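Local coordinates for protein HcgC (Methanococcus maripaludis S2, PDB 5O4J) that probably catalyses the S-adenosylmethionine-dependent C-methylation of a pyridinol precursor in the biosynthesis of the iron-guanylylpyridinol cofactor of [Fe]-hydrogenase, at residues V25-F36 / I250-E259; E134-I144 / Y166-S175. All coordinates share one frame; numbering follows the deposited sequence.

Interaction 1 of 2, residues V25-F36 / I250-E259; sequences VVEKKANAIKYF and ISRVDSFVKE. With SO4 (sulfate ion), chain P.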
loop_
_atom_site.group_PDB
_atom_site.type_symbol
_atom_site.label_atom_id
_atom_site.label_comp_id
_atom_site.label_asym_id
_atom_site.label_seq_id
_atom_site.Cartn_x
_atom_site.Cartn_y
_atom_site.Cartn_z
ATOM N N VAL A 25 -8.783 5.653 -21.514
ATOM C CA VAL A 25 -9.800 6.143 -20.584
ATOM C C VAL A 25 -10.881 6.920 -21.326
ATOM O O VAL A 25 -12.076 6.705 -21.102
ATOM C CB VAL A 25 -9.166 7.000 -19.476
ATOM C CG1 VAL A 25 -10.247 7.708 -18.664
ATOM C CG2 VAL A 25 -8.292 6.125 -18.578
ATOM N N VAL A 26 -10.489 7.848 -22.204
ATOM C CA VAL A 26 -11.501 8.653 -22.877
ATOM C C VAL A 26 -12.351 7.777 -23.783
ATOM O O VAL A 26 -13.552 8.016 -23.935
ATOM C CB VAL A 26 -10.874 9.840 -23.646
ATOM C CG1 VAL A 26 -10.004 10.696 -22.715
ATOM C CG2 VAL A 26 -10.073 9.379 -24.838
ATOM N N GLU A 27 -11.763 6.734 -24.374
ATOM C CA GLU A 27 -12.551 5.815 -25.194
ATOM C C GLU A 27 -13.592 5.083 -24.357
ATOM O O GLU A 27 -14.750 4.929 -24.776
ATOM C CB GLU A 27 -11.623 4.822 -25.900
ATOM C CG GLU A 27 -12.353 3.811 -26.783
ATOM C CD GLU A 27 -11.412 2.829 -27.469
ATOM O OE1 GLU A 27 -11.627 2.549 -28.665
ATOM O OE2 GLU A 27 -10.460 2.344 -26.818
ATOM N N LYS A 28 -13.216 4.644 -23.153
ATOM C CA LYS A 28 -14.200 3.998 -22.285
ATOM C C LYS A 28 -15.354 4.934 -21.942
ATOM O O LYS A 28 -16.520 4.516 -21.940
ATOM C CB LYS A 28 -13.537 3.485 -21.009
ATOM C CG LYS A 28 -12.771 2.198 -21.218
ATOM C CD LYS A 28 -11.896 1.851 -20.038
ATOM C CE LYS A 28 -11.301 0.451 -20.247
ATOM N NZ LYS A 28 -10.469 -0.026 -19.125
ATOM N N LYS A 29 -15.064 6.205 -21.677
ATOM C CA LYS A 29 -16.136 7.160 -21.402
ATOM C C LYS A 29 -17.019 7.360 -22.630
ATOM O O LYS A 29 -18.255 7.383 -22.525
ATOM C CB LYS A 29 -15.542 8.496 -20.934
ATOM C CG LYS A 29 -14.806 8.411 -19.600
ATOM C CD LYS A 29 -14.374 9.776 -19.097
ATOM C CE LYS A 29 -13.737 9.654 -17.719
ATOM N NZ LYS A 29 -13.411 10.989 -17.127
ATOM N N ALA A 30 -16.409 7.493 -23.809
ATOM C CA ALA A 30 -17.191 7.672 -25.027
ATOM C C ALA A 30 -18.070 6.460 -25.293
ATOM O O ALA A 30 -19.226 6.599 -25.710
ATOM C CB ALA A 30 -16.265 7.947 -26.210
ATOM N N ASN A 31 -17.528 5.255 -25.088
ATOM C CA ASN A 31 -18.312 4.051 -25.315
ATOM C C ASN A 31 -19.440 3.910 -24.295
ATOM O O ASN A 31 -20.516 3.404 -24.635
ATOM C CB ASN A 31 -17.399 2.830 -25.308
ATOM C CG ASN A 31 -16.647 2.677 -26.617
ATOM O OD1 ASN A 31 -17.104 3.153 -27.664
ATOM N ND2 ASN A 31 -15.493 2.027 -26.568
ATOM N N ALA A 32 -19.222 4.343 -23.051
ATOM C CA ALA A 32 -20.302 4.352 -22.066
ATOM C C ALA A 32 -21.454 5.241 -22.523
ATOM O O ALA A 32 -22.633 4.874 -22.396
ATOM C CB ALA A 32 -19.771 4.831 -20.713
ATOM N N ILE A 33 -21.136 6.421 -23.049
ATOM C CA ILE A 33 -22.163 7.316 -23.577
ATOM C C ILE A 33 -22.859 6.674 -24.770
ATOM O O ILE A 33 -24.094 6.670 -24.864
ATOM C CB ILE A 33 -21.540 8.679 -23.935
ATOM C CG1 ILE A 33 -21.195 9.428 -22.650
ATOM C CG2 ILE A 33 -22.477 9.504 -24.824
ATOM C CD1 ILE A 33 -20.236 10.590 -22.839
ATOM N N LYS A 34 -22.076 6.095 -25.686
ATOM C CA LYS A 34 -22.644 5.435 -26.856
ATOM C C LYS A 34 -23.683 4.400 -26.450
ATOM O O LYS A 34 -24.788 4.361 -27.003
ATOM C CB LYS A 34 -21.536 4.773 -27.671
ATOM C CG LYS A 34 -22.014 4.061 -28.930
ATOM C CD LYS A 34 -20.864 3.331 -29.612
ATOM C CE LYS A 34 -21.331 2.593 -30.856
ATOM N NZ LYS A 34 -20.220 1.811 -31.471
ATOM N N TYR A 35 -23.326 3.539 -25.491
ATOM C CA TYR A 35 -24.226 2.478 -25.063
ATOM C C TYR A 35 -25.492 3.051 -24.448
ATOM O O TYR A 35 -26.597 2.544 -24.683
ATOM C CB TYR A 35 -23.499 1.571 -24.069
ATOM C CG TYR A 35 -24.388 0.542 -23.432
ATOM C CD1 TYR A 35 -24.840 -0.544 -24.157
ATOM C CD2 TYR A 35 -24.776 0.657 -22.105
ATOM C CE1 TYR A 35 -25.659 -1.489 -23.584
ATOM C CE2 TYR A 35 -25.601 -0.289 -21.519
ATOM C CZ TYR A 35 -26.036 -1.361 -22.265
ATOM O OH TYR A 35 -26.854 -2.308 -21.689
ATOM N N PHE A 36 -25.343 4.107 -23.646
ATOM C CA PHE A 36 -26.500 4.746 -23.036
ATOM C C PHE A 36 -27.449 5.309 -24.091
ATOM O O PHE A 36 -28.675 5.237 -23.933
ATOM C CB PHE A 36 -26.022 5.844 -22.095
ATOM C CG PHE A 36 -27.129 6.540 -21.360
ATOM C CD1 PHE A 36 -27.816 5.898 -20.348
ATOM C CD2 PHE A 36 -27.463 7.842 -21.670
ATOM C CE1 PHE A 36 -28.838 6.552 -19.654
ATOM C CE2 PHE A 36 -28.472 8.497 -20.978
ATOM C CZ PHE A 36 -29.161 7.843 -19.973
ATOM N N ILE A 250 -4.670 -0.182 -16.537
ATOM C CA ILE A 250 -5.568 0.482 -17.479
ATOM C C ILE A 250 -6.897 -0.262 -17.565
ATOM O O ILE A 250 -7.969 0.354 -17.598
ATOM C CB ILE A 250 -4.906 0.600 -18.865
ATOM C CG1 ILE A 250 -3.692 1.524 -18.788
ATOM C CG2 ILE A 250 -5.924 1.117 -19.905
ATOM C CD1 ILE A 250 -2.745 1.399 -19.953
ATOM N N SER A 251 -6.852 -1.598 -17.604
ATOM C CA SER A 251 -8.078 -2.378 -17.765
ATOM C C SER A 251 -9.010 -2.272 -16.563
ATOM O O SER A 251 -10.201 -2.585 -16.687
ATOM C CB SER A 251 -7.752 -3.856 -18.025
ATOM O OG SER A 251 -7.311 -4.502 -16.843
ATOM N N ARG A 252 -8.513 -1.819 -15.408
ATOM C CA ARG A 252 -9.393 -1.704 -14.249
ATOM C C ARG A 252 -10.383 -0.557 -14.397
ATOM O O ARG A 252 -11.401 -0.536 -13.689
ATOM C CB ARG A 252 -8.564 -1.529 -12.977
ATOM C CG ARG A 252 -7.717 -2.745 -12.634
ATOM C CD ARG A 252 -7.078 -2.574 -11.266
ATOM N NE ARG A 252 -6.441 -3.801 -10.792
ATOM C CZ ARG A 252 -7.090 -4.859 -10.318
ATOM N NH1 ARG A 252 -6.402 -5.919 -9.910
ATOM N NH2 ARG A 252 -8.417 -4.869 -10.259
ATOM N N VAL A 253 -10.127 0.390 -15.300
ATOM C CA VAL A 253 -11.050 1.506 -15.477
ATOM C C VAL A 253 -12.365 0.983 -16.035
ATOM O O VAL A 253 -12.392 0.220 -17.012
ATOM C CB VAL A 253 -10.447 2.588 -16.382
ATOM C CG1 VAL A 253 -11.446 3.722 -16.617
ATOM C CG2 VAL A 253 -9.175 3.136 -15.758
ATOM N N ASP A 254 -13.455 1.368 -15.388
ATOM C CA ASP A 254 -14.805 0.965 -15.755
ATOM C C ASP A 254 -15.659 2.223 -15.802
ATOM O O ASP A 254 -15.781 2.918 -14.788
ATOM C CB ASP A 254 -15.336 -0.030 -14.726
ATOM C CG ASP A 254 -16.581 -0.741 -15.178
ATOM O OD1 ASP A 254 -16.901 -0.686 -16.385
ATOM O OD2 ASP A 254 -17.229 -1.357 -14.310
ATOM N N SER A 255 -16.192 2.548 -16.984
ATOM C CA SER A 255 -17.027 3.727 -17.193
ATOM C C SER A 255 -18.422 3.307 -17.626
ATOM O O SER A 255 -18.582 2.395 -18.444
ATOM C CB SER A 255 -16.431 4.653 -18.254
ATOM O OG SER A 255 -17.108 5.892 -18.253
ATOM N N PHE A 256 -19.439 3.955 -17.067
ATOM C CA PHE A 256 -20.810 3.600 -17.419
ATOM C C PHE A 256 -21.723 4.766 -17.094
ATOM O O PHE A 256 -21.434 5.569 -16.202
ATOM C CB PHE A 256 -21.273 2.331 -16.691
ATOM C CG PHE A 256 -21.052 2.363 -15.204
ATOM C CD1 PHE A 256 -19.829 1.968 -14.665
ATOM C CD2 PHE A 256 -22.059 2.776 -14.347
ATOM C CE1 PHE A 256 -19.622 1.993 -13.291
ATOM C CE2 PHE A 256 -21.857 2.810 -12.979
ATOM C CZ PHE A 256 -20.639 2.408 -12.453
ATOM N N VAL A 257 -22.823 4.864 -17.835
ATOM C CA VAL A 257 -23.845 5.857 -17.553
ATOM C C VAL A 257 -24.960 5.178 -16.776
ATOM O O VAL A 257 -25.548 4.188 -17.236
ATOM C CB VAL A 257 -24.387 6.516 -18.829
ATOM C CG1 VAL A 257 -25.386 7.620 -18.431
ATOM C CG2 VAL A 257 -23.255 7.092 -19.666
ATOM N N LYS A 258 -25.243 5.705 -15.597
ATOM C CA LYS A 258 -26.365 5.242 -14.796
ATOM C C LYS A 258 -27.569 6.116 -15.113
ATOM O O LYS A 258 -27.518 7.341 -14.957
ATOM C CB LYS A 258 -26.042 5.292 -13.307
ATOM C CG LYS A 258 -27.170 4.743 -12.444
ATOM C CD LYS A 258 -26.906 4.921 -10.974
ATOM C CE LYS A 258 -28.137 4.509 -10.181
ATOM N NZ LYS A 258 -27.982 4.767 -8.728
ATOM N N GLU A 259 -28.657 5.493 -15.539
ATOM C CA GLU A 259 -29.853 6.265 -15.813
ATOM C C GLU A 259 -30.387 6.850 -14.519
ATOM O O GLU A 259 -30.439 6.181 -13.483
ATOM C CB GLU A 259 -30.919 5.410 -16.490
ATOM C CG GLU A 259 -32.129 6.240 -16.913
ATOM C CD GLU A 259 -32.983 5.561 -17.966
ATOM O OE1 GLU A 259 -34.175 5.914 -18.075
ATOM O OE2 GLU A 259 -32.463 4.684 -18.689
HETATM S S SO4 P . -25.923 7.088 -6.975
HETATM O O1 SO4 P . -26.367 6.985 -8.380
HETATM O O2 SO4 P . -27.048 7.578 -6.153
HETATM O O3 SO4 P . -25.503 5.749 -6.503
HETATM O O4 SO4 P . -24.792 8.037 -6.877
HETATM O O HOH W 1 -16.991 1.773 -21.498
HETATM O O HOH W 2 -11.020 -3.079 -19.512
HETATM O O HOH W 3 -23.041 3.177 -20.203
#
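Phe-36 and Val-257 meet at about a right angle: methyl CG1 of the valine stands over the ring centre, 3.6 Å from the centroid and 14° off the ring normal, a CH-pi contact. Glu-259 comes to the same ring at its edge, its CB lying near the ring plane. Because the two methyls of Val-257 diverge, CG1 anti to the backbone N (chi1 -176°), the other branch CG2 is left to rest against the helix backbone, 3.6 Å from Ala-32 O. Ala-32 itself fits closely onto the strand, with CB 3.5 Å from Ser-255 O, and here the two backbones come nearest.

At the other end Lys-28 runs obliquely across Val-253, its extended chain bringing NZ 2.9 Å from Val-253 O and 3.0 Å from Ile-250 O, with the ammonium tilted out of both carbonyl planes. Ile-250 O also accepts from Val-253 N, which arrives on the opposite face of its plane. One water links Lys-28 NZ to Ser-251 O, and another joins Ala-32 O to Val-257 N.

Ser-255 OG lies against Lys-29 CA but is hydrogen-bonded to Thr-165 of strand 159-167. The axes of segment 25-36, part of helix 18-37, and strand 253-259 run 28° apart and approach to 6.8 Å; this strand is the outermost of the mixed sheet within the chain. Chemically, the Phe-36 end is mainly apolar, whereas the Lys-28 end mixes an apolar touch of Val-25 on Val-253 with an ammonium that ties Ile-250 of helix 239-251 to Val-253 of the strand, probably offsetting the partial negative charge of their carbonyls.

Interaction 2 of 2, residues E134-I144 / Y166-S175; sequences EDPKGNHDKGI and YRSSKFSKTS. With LI (lithium ion), chain I; SAH (S-adenosyl-L-homocysteine), chain E; SO4 (sulfate ion), chain F.
Asn-139 lays CB over one face of the Phe-171 ring, 3.9 Å from its centroid, and bonds Ser-172 twice. Its backbone N gives a nearly straight bond to Ser-172 O (2.8 Å, 164°), while OD1 accepts from Ser-172 N at 2.9 Å. Gly-138 N makes a longer, bent bond to Lys-173 O from above the carbonyl plane. Ser-175 closes the far end: its OG binds Asp-135 O at 2.6 Å and its N binds Pro-136 O. Lys-173, folded back by its second and fourth torsions (-73° and 80°), brings NZ 2.9 Å from Asp-141 OD2 in a buried salt bridge, which carbonyls of a fourth subunit share. Asp-141 OD1 caps helix 142-147 through Ile-144 N.

Round Tyr-166 and the Asn-139 amide the contact is looser, mediated by water and sulfate. A water bridges Asp-135 OD2, Lys-137 O and Tyr-166 OH, and a sulfate takes a bond from Asn-139 ND2 (2.7 Å) and from the same atom of a second subunit.

The loops at the C-terminal ends of strands 130-134 and 159-167, from one beta-alpha-beta unit, line the site, as is usual in Rossmann-like folds; Glu-134 accepts a weak bond from the S-adenosyl-L-homocysteine amine.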
loop_
_atom_site.group_PDB
_atom_site.type_symbol
_atom_site.label_atom_id
_atom_site.label_comp_id
_atom_site.label_asym_id
_atom_site.label_seq_id
_atom_site.Cartn_x
_atom_site.Cartn_y
_atom_site.Cartn_z
ATOM N N GLU A 134 -21.570 14.284 -16.305
ATOM C CA GLU A 134 -20.500 13.468 -15.768
ATOM C C GLU A 134 -20.365 13.731 -14.277
ATOM O O GLU A 134 -20.259 14.884 -13.850
ATOM C CB GLU A 134 -19.172 13.737 -16.479
ATOM C CG GLU A 134 -18.071 12.810 -15.975
ATOM C CD GLU A 134 -16.802 12.878 -16.787
ATOM O OE1 GLU A 134 -16.630 13.847 -17.551
ATOM O OE2 GLU A 134 -15.986 11.946 -16.649
ATOM N N ASP A 135 -20.420 12.660 -13.486
ATOM C CA ASP A 135 -20.202 12.739 -12.043
ATOM C C ASP A 135 -18.697 12.736 -11.780
ATOM O O ASP A 135 -18.025 11.727 -12.046
ATOM C CB ASP A 135 -20.898 11.563 -11.357
ATOM C CG ASP A 135 -20.689 11.531 -9.853
ATOM O OD1 ASP A 135 -20.073 12.458 -9.287
ATOM O OD2 ASP A 135 -21.163 10.549 -9.231
ATOM N N PRO A 136 -18.129 13.842 -11.277
ATOM C CA PRO A 136 -16.678 13.876 -11.028
ATOM C C PRO A 136 -16.255 13.099 -9.795
ATOM O O PRO A 136 -15.059 12.825 -9.632
ATOM C CB PRO A 136 -16.392 15.371 -10.848
ATOM C CG PRO A 136 -17.633 15.892 -10.235
ATOM C CD PRO A 136 -18.768 15.111 -10.881
ATOM N N LYS A 137 -17.186 12.754 -8.912
ATOM C CA LYS A 137 -16.830 12.016 -7.712
ATOM C C LYS A 137 -16.310 10.638 -8.078
ATOM O O LYS A 137 -16.914 9.933 -8.889
ATOM C CB LYS A 137 -18.036 11.878 -6.797
ATOM C CG LYS A 137 -18.574 13.201 -6.286
ATOM C CD LYS A 137 -19.651 12.985 -5.219
ATOM C CE LYS A 137 -20.821 12.144 -5.725
ATOM N NZ LYS A 137 -21.507 12.755 -6.893
ATOM N N GLY A 138 -15.201 10.260 -7.463
ATOM C CA GLY A 138 -14.690 8.910 -7.535
ATOM C C GLY A 138 -15.109 8.152 -6.294
ATOM O O GLY A 138 -16.297 8.132 -5.951
ATOM N N ASN A 139 -14.148 7.565 -5.589
ATOM C CA ASN A 139 -14.420 6.912 -4.319
ATOM C C ASN A 139 -14.495 7.977 -3.220
ATOM O O ASN A 139 -14.433 9.178 -3.493
ATOM C CB ASN A 139 -13.369 5.831 -4.075
ATOM C CG ASN A 139 -13.249 4.864 -5.260
ATOM O OD1 ASN A 139 -12.159 4.640 -5.785
ATOM N ND2 ASN A 139 -14.387 4.299 -5.694
ATOM N N HIS A 140 -14.694 7.567 -1.966
ATOM C CA HIS A 140 -15.245 8.512 -1.002
ATOM C C HIS A 140 -14.215 9.502 -0.473
ATOM O O HIS A 140 -13.151 9.124 0.031
ATOM C CB HIS A 140 -15.906 7.816 0.185
ATOM C CG HIS A 140 -16.729 8.762 1.005
ATOM N ND1 HIS A 140 -17.757 9.495 0.459
ATOM C CD2 HIS A 140 -16.640 9.141 2.300
ATOM C CE1 HIS A 140 -18.290 10.265 1.390
ATOM N NE2 HIS A 140 -17.631 10.067 2.518
ATOM N N ASP A 141 -14.596 10.774 -0.508
ATOM C CA ASP A 141 -13.817 11.867 0.052
ATOM C C ASP A 141 -14.813 12.949 0.441
ATOM O O ASP A 141 -15.579 13.410 -0.408
ATOM C CB ASP A 141 -12.805 12.385 -0.963
ATOM C CG ASP A 141 -12.011 13.576 -0.449
ATOM O OD1 ASP A 141 -12.498 14.723 -0.568
ATOM O OD2 ASP A 141 -10.891 13.360 0.050
ATOM N N LYS A 142 -14.810 13.349 1.715
ATOM C CA LYS A 142 -15.804 14.308 2.192
ATOM C C LYS A 142 -15.669 15.653 1.492
ATOM O O LYS A 142 -16.675 16.249 1.088
ATOM C CB LYS A 142 -15.675 14.481 3.704
ATOM C CG LYS A 142 -16.045 13.240 4.498
ATOM C CD LYS A 142 -15.851 13.454 5.992
ATOM C CE LYS A 142 -16.385 12.288 6.809
ATOM N NZ LYS A 142 -15.345 11.688 7.690
ATOM N N GLY A 143 -14.437 16.147 1.332
ATOM C CA GLY A 143 -14.245 17.462 0.738
ATOM C C GLY A 143 -14.757 17.537 -0.689
ATOM O O GLY A 143 -15.383 18.524 -1.091
ATOM N N ILE A 144 -14.504 16.490 -1.475
ATOM C CA ILE A 144 -14.994 16.463 -2.847
ATOM C C ILE A 144 -16.507 16.288 -2.874
ATOM O O ILE A 144 -17.198 16.915 -3.689
ATOM C CB ILE A 144 -14.268 15.357 -3.631
ATOM C CG1 ILE A 144 -12.801 15.762 -3.808
ATOM C CG2 ILE A 144 -14.939 15.087 -4.972
ATOM C CD1 ILE A 144 -11.900 14.640 -4.281
ATOM N N TYR A 166 -14.849 4.582 -12.517
ATOM C CA TYR A 166 -14.096 4.130 -11.359
ATOM C C TYR A 166 -13.034 3.136 -11.802
ATOM O O TYR A 166 -13.047 2.624 -12.927
ATOM C CB TYR A 166 -14.991 3.451 -10.318
ATOM C CG TYR A 166 -16.224 4.232 -9.951
ATOM C CD1 TYR A 166 -16.133 5.424 -9.251
ATOM C CD2 TYR A 166 -17.490 3.763 -10.292
ATOM C CE1 TYR A 166 -17.274 6.137 -8.910
ATOM C CE2 TYR A 166 -18.629 4.467 -9.951
ATOM C CZ TYR A 166 -18.521 5.643 -9.268
ATOM O OH TYR A 166 -19.673 6.331 -8.933
ATOM N N ARG A 167 -12.129 2.836 -10.883
ATOM C CA ARG A 167 -11.162 1.764 -11.076
ATOM C C ARG A 167 -11.585 0.562 -10.235
ATOM O O ARG A 167 -11.764 0.673 -9.014
ATOM C CB ARG A 167 -9.755 2.232 -10.702
ATOM C CG ARG A 167 -9.283 3.419 -11.534
ATOM C CD ARG A 167 -7.769 3.622 -11.427
ATOM N NE ARG A 167 -7.388 3.980 -10.069
ATOM C CZ ARG A 167 -6.322 3.524 -9.422
ATOM N NH1 ARG A 167 -6.077 3.940 -8.192
ATOM N NH2 ARG A 167 -5.504 2.654 -9.989
ATOM N N SER A 168 -11.775 -0.585 -10.884
ATOM C CA SER A 168 -12.113 -1.794 -10.153
ATOM C C SER A 168 -10.996 -2.140 -9.176
ATOM O O SER A 168 -9.824 -2.184 -9.549
ATOM C CB SER A 168 -12.346 -2.946 -11.133
ATOM O OG SER A 168 -11.125 -3.356 -11.723
ATOM N N SER A 169 -11.361 -2.348 -7.913
ATOM C CA SER A 169 -10.489 -2.763 -6.815
ATOM C C SER A 169 -9.487 -1.713 -6.348
ATOM O O SER A 169 -8.682 -2.019 -5.466
ATOM C CB SER A 169 -9.701 -4.036 -7.153
ATOM O OG SER A 169 -10.584 -5.130 -7.291
ATOM N N LYS A 170 -9.492 -0.501 -6.898
ATOM C CA LYS A 170 -8.486 0.493 -6.555
ATOM C C LYS A 170 -9.151 1.820 -6.225
ATOM O O LYS A 170 -10.225 2.136 -6.739
ATOM C CB LYS A 170 -7.486 0.700 -7.707
ATOM C CG LYS A 170 -6.691 -0.546 -8.050
ATOM C CD LYS A 170 -5.703 -0.873 -6.956
ATOM C CE LYS A 170 -4.628 -1.830 -7.454
ATOM N NZ LYS A 170 -3.602 -2.095 -6.409
ATOM N N PHE A 171 -8.476 2.617 -5.402
ATOM C CA PHE A 171 -9.026 3.890 -4.943
ATOM C C PHE A 171 -8.573 5.047 -5.834
ATOM O O PHE A 171 -7.371 5.256 -6.026
ATOM C CB PHE A 171 -8.603 4.172 -3.501
ATOM C CG PHE A 171 -9.298 5.368 -2.900
ATOM C CD1 PHE A 171 -8.840 6.649 -3.163
ATOM C CD2 PHE A 171 -10.406 5.220 -2.095
ATOM C CE1 PHE A 171 -9.469 7.752 -2.626
ATOM C CE2 PHE A 171 -11.044 6.318 -1.563
ATOM C CZ PHE A 171 -10.580 7.590 -1.832
ATOM N N SER A 172 -9.534 5.852 -6.291
ATOM C CA SER A 172 -9.273 7.108 -6.974
ATOM C C SER A 172 -10.234 8.159 -6.452
ATOM O O SER A 172 -11.401 7.861 -6.187
ATOM C CB SER A 172 -9.420 6.975 -8.498
ATOM O OG SER A 172 -8.265 6.359 -9.067
ATOM N N LYS A 173 -9.737 9.392 -6.309
ATOM C CA LYS A 173 -10.531 10.448 -5.683
ATOM C C LYS A 173 -11.577 11.026 -6.626
ATOM O O LYS A 173 -12.597 11.554 -6.164
ATOM C CB LYS A 173 -9.609 11.561 -5.184
ATOM C CG LYS A 173 -8.809 11.201 -3.954
ATOM C CD LYS A 173 -9.690 11.175 -2.728
ATOM C CE LYS A 173 -8.866 11.177 -1.456
ATOM N NZ LYS A 173 -8.420 12.565 -1.175
ATOM N N THR A 174 -11.336 10.978 -7.931
ATOM C CA THR A 174 -12.285 11.497 -8.898
ATOM C C THR A 174 -12.327 10.542 -10.081
ATOM O O THR A 174 -11.509 9.625 -10.208
ATOM C CB THR A 174 -11.965 12.920 -9.409
ATOM O OG1 THR A 174 -11.044 12.862 -10.504
ATOM C CG2 THR A 174 -11.411 13.827 -8.311
ATOM N N SER A 175 -13.296 10.801 -10.945
ATOM C CA SER A 175 -13.469 10.131 -12.224
ATOM C C SER A 175 -12.797 10.875 -13.361
ATOM O O SER A 175 -12.979 10.490 -14.526
ATOM C CB SER A 175 -14.958 10.026 -12.529
ATOM O OG SER A 175 -15.497 11.335 -12.535
HETATM LI LI LI I . -12.650 -5.735 -8.646
HETATM N N SAH E . -14.337 15.453 -16.271
HETATM C CA SAH E . -13.332 15.843 -17.305
HETATM C CB SAH E . -12.487 17.005 -16.784
HETATM C CG SAH E . -13.241 18.330 -16.873
HETATM S SD SAH E . -12.221 19.706 -16.405
HETATM C C SAH E . -12.417 14.704 -17.652
HETATM O O SAH E . -11.504 14.901 -18.492
HETATM O OXT SAH E . -12.599 13.623 -17.077
HETATM C "C5'" SAH E . -13.313 21.067 -16.695
HETATM C "C4'" SAH E . -13.410 21.459 -18.165
HETATM O "O4'" SAH E . -14.625 22.194 -18.358
HETATM C "C3'" SAH E . -12.291 22.401 -18.566
HETATM O "O3'" SAH E . -11.985 22.278 -19.965
HETATM C "C2'" SAH E . -12.893 23.746 -18.235
HETATM O "O2'" SAH E . -12.281 24.852 -18.907
HETATM C "C1'" SAH E . -14.326 23.558 -18.673
HETATM N N9 SAH E . -15.293 24.389 -17.940
HETATM C C8 SAH E . -15.280 24.678 -16.619
HETATM N N7 SAH E . -16.358 25.441 -16.309
HETATM C C5 SAH E . -17.068 25.614 -17.441
HETATM C C6 SAH E . -18.316 26.304 -17.818
HETATM N N6 SAH E . -19.027 26.979 -16.886
HETATM N N1 SAH E . -18.703 26.239 -19.107
HETATM C C2 SAH E . -18.011 25.566 -20.038
HETATM N N3 SAH E . -16.864 24.918 -19.773
HETATM C C4 SAH E . -16.365 24.914 -18.512
HETATM S S SO4 F . -18.201 4.853 -4.527
HETATM O O1 SO4 F . -18.419 5.238 -5.937
HETATM O O2 SO4 F . -18.518 6.001 -3.643
HETATM O O3 SO4 F . -16.782 4.475 -4.358
HETATM O O4 SO4 F . -19.068 3.703 -4.186
HETATM O O HOH W 4 -19.351 8.837 -8.067
HETATM O O HOH W 5 -14.661 11.528 -4.577
HETATM O O HOH W 6 -13.111 2.056 -7.003
HETATM O O HOH W 7 -12.147 4.740 -8.748
HETATM O O HOH W 8 -13.868 -6.105 -10.632
#

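In the fold
Lys-29 joins the two contacts directly: its NZ leaves the helix of interaction 1 to form a salt bridge with Glu-134 OE2 (2.8 Å) and a probable hydrogen bond to Ser-175 O (2.7 Å), both in interaction 2. The centres lie 15 Å apart, and strands 253-259 and 159-167 are neighbours in one sheet, where Phe-256 CZ packs 3.8 Å from Tyr-166 CE2. Along the chain, interaction 2 is nested within the loop closed by interaction 1. Both border the S-adenosyl-L-homocysteine pocket: Lys-29 and Glu-134 belong to it, while Pro-136 and Thr-174 line that of the bound iminopropanoic acid. Asp-254 bonds His-140 of the second subunit, and the reverse pair also forms.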